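PDB 1BDG: hexokinase from Schistosoma mansoni, which probably catalyses the ATP-dependent phosphorylation of glucose and other hexoses to hexose 6-phosphates, the entry step of glycolysis. Local coordinates for residues 196-201 with 223-228. Numbering follows the deposited sequence.
Sequences NDTVGT and NVAYIE. With GLC (alpha-D-glucopyranose), chain B.
T198 on the first turn of helix 197-201 rests against A225 of strand 223-228; the axes of these two short segments come within 7.1 Å at 49° between their N-to-C directions. The methyl of A225 meets T198 at the hydroxyl side, its CB 3.3 Å from T198 OG1, while T198 CG2 lies over the strand backbone at the carbonyl of N223. This split follows from the threonine rotamer: a chi1 of 47° turns OG1 back toward the start of the helix and sends CG2 out to the strand. There T198 OG1 donates to OD1 of the N-cap residue N196 over 2.7 Å, in the carbonyl plane, on a lone pair. The same oxygen takes the T198 N-H from above that plane, so two bonds fix the rotation of the N196 amide and leave its ND2 facing glucose. N196 ND2 donates to glucose O3 in a long (3.3 Å) but nearly straight bond. From the strand, N223 ND2 reaches glucose O4 over 3.0 Å; its amide plane is turned 67° from that of N196. N223 is itself positioned by N247, which accepts from ND2, and by the E249 N-H and T248 hydroxyl at OD1. D197, the first residue of the helix, adds two bonds to the sugar: OD1 accepts from O4 at 2.7 Å and OD2 from O6 at 2.9 Å, with S144 also bonded to OD2. Helix start and strand of the large subdomain thus jointly grip O3, O4 and O6 in the hexose pocket of the hexokinase family, which belongs to the actin-like ATPase clan.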
# COMPACT_ATOMS: atom_id res chain seq x y z
N ASN A 196 -5.49 -10.44 2.48
CA ASN A 196 -5.05 -9.05 2.34
C ASN A 196 -4.11 -9.00 1.10
O ASN A 196 -3.54 -10.02 0.69
CB ASN A 196 -4.33 -8.65 3.62
CG ASN A 196 -3.95 -7.20 3.64
OD1 ASN A 196 -2.79 -6.84 3.38
ND2 ASN A 196 -4.90 -6.35 3.95
N ASP A 197 -3.93 -7.83 0.50
CA ASP A 197 -3.04 -7.78 -0.66
C ASP A 197 -1.61 -8.20 -0.35
O ASP A 197 -1.03 -8.96 -1.12
CB ASP A 197 -3.10 -6.44 -1.40
CG ASP A 197 -2.85 -5.24 -0.50
OD1 ASP A 197 -2.25 -5.37 0.59
OD2 ASP A 197 -3.23 -4.12 -0.88
N THR A 198 -1.06 -7.79 0.78
CA THR A 198 0.31 -8.16 1.12
C THR A 198 0.44 -9.68 1.17
O THR A 198 1.38 -10.24 0.59
CB THR A 198 0.68 -7.63 2.47
OG1 THR A 198 -0.37 -7.92 3.38
CG2 THR A 198 0.91 -6.15 2.41
N VAL A 199 -0.53 -10.32 1.82
CA VAL A 199 -0.58 -11.78 1.97
C VAL A 199 -0.66 -12.40 0.57
O VAL A 199 0.12 -13.30 0.24
CB VAL A 199 -1.79 -12.22 2.85
CG1 VAL A 199 -1.69 -13.68 3.19
CG2 VAL A 199 -1.81 -11.41 4.13
N GLY A 200 -1.55 -11.87 -0.27
CA GLY A 200 -1.69 -12.37 -1.62
C GLY A 200 -0.38 -12.24 -2.37
O GLY A 200 0.01 -13.13 -3.11
N THR A 201 0.32 -11.14 -2.16
CA THR A 201 1.60 -10.91 -2.82
C THR A 201 2.64 -11.92 -2.31
O THR A 201 3.30 -12.58 -3.11
CB THR A 201 2.09 -9.45 -2.59
OG1 THR A 201 1.13 -8.53 -3.13
CG2 THR A 201 3.43 -9.21 -3.24
N ASN A 223 2.09 -1.31 3.16
CA ASN A 223 1.86 -2.35 4.15
C ASN A 223 2.74 -3.54 3.79
O ASN A 223 3.10 -3.72 2.64
CB ASN A 223 0.39 -2.77 4.16
CG ASN A 223 0.05 -3.66 5.32
OD1 ASN A 223 0.89 -3.93 6.16
ND2 ASN A 223 -1.17 -4.14 5.37
N VAL A 224 3.11 -4.33 4.79
CA VAL A 224 3.95 -5.50 4.58
C VAL A 224 3.33 -6.67 5.35
O VAL A 224 2.56 -6.47 6.31
CB VAL A 224 5.37 -5.29 5.13
CG1 VAL A 224 5.43 -5.58 6.61
CG2 VAL A 224 6.34 -6.17 4.40
N ALA A 225 3.67 -7.88 4.93
CA ALA A 225 3.19 -9.09 5.55
C ALA A 225 4.41 -9.97 5.53
O ALA A 225 5.21 -9.88 4.61
CB ALA A 225 2.09 -9.69 4.73
N TYR A 226 4.58 -10.81 6.55
CA TYR A 226 5.74 -11.68 6.61
C TYR A 226 5.43 -13.01 7.32
O TYR A 226 4.42 -13.12 8.01
CB TYR A 226 6.91 -10.93 7.30
CG TYR A 226 6.74 -10.75 8.78
CD1 TYR A 226 5.94 -9.74 9.29
CD2 TYR A 226 7.33 -11.64 9.68
CE1 TYR A 226 5.72 -9.62 10.67
CE2 TYR A 226 7.12 -11.53 11.05
CZ TYR A 226 6.31 -10.53 11.55
OH TYR A 226 6.08 -10.45 12.90
N ILE A 227 6.25 -14.03 7.12
CA ILE A 227 6.00 -15.31 7.80
C ILE A 227 6.55 -15.23 9.22
O ILE A 227 7.70 -14.83 9.41
CB ILE A 227 6.61 -16.53 7.07
CG1 ILE A 227 6.23 -16.52 5.59
CG2 ILE A 227 6.01 -17.80 7.66
CD1 ILE A 227 6.89 -17.62 4.76
N GLU A 228 5.74 -15.60 10.20
CA GLU A 228 6.12 -15.54 11.61
C GLU A 228 5.94 -16.86 12.36
O GLU A 228 5.28 -17.78 11.90
CB GLU A 228 5.30 -14.44 12.32
CG GLU A 228 5.35 -14.41 13.85
CD GLU A 228 6.64 -13.85 14.40
OE1 GLU A 228 6.84 -12.64 14.25
OE2 GLU A 228 7.44 -14.61 15.00
C1 GLC B . -3.66 0.30 3.15
C2 GLC B . -4.54 -0.79 3.77
C3 GLC B . -3.74 -2.07 3.89
C4 GLC B . -3.19 -2.46 2.53
C5 GLC B . -2.34 -1.32 1.99
C6 GLC B . -1.80 -1.61 0.60
O1 GLC B . -2.55 0.47 3.97
O2 GLC B . -4.99 -0.40 5.06
O3 GLC B . -4.57 -3.12 4.37
O4 GLC B . -2.41 -3.63 2.64
O5 GLC B . -3.15 -0.14 1.89
O6 GLC B . -2.74 -1.26 -0.40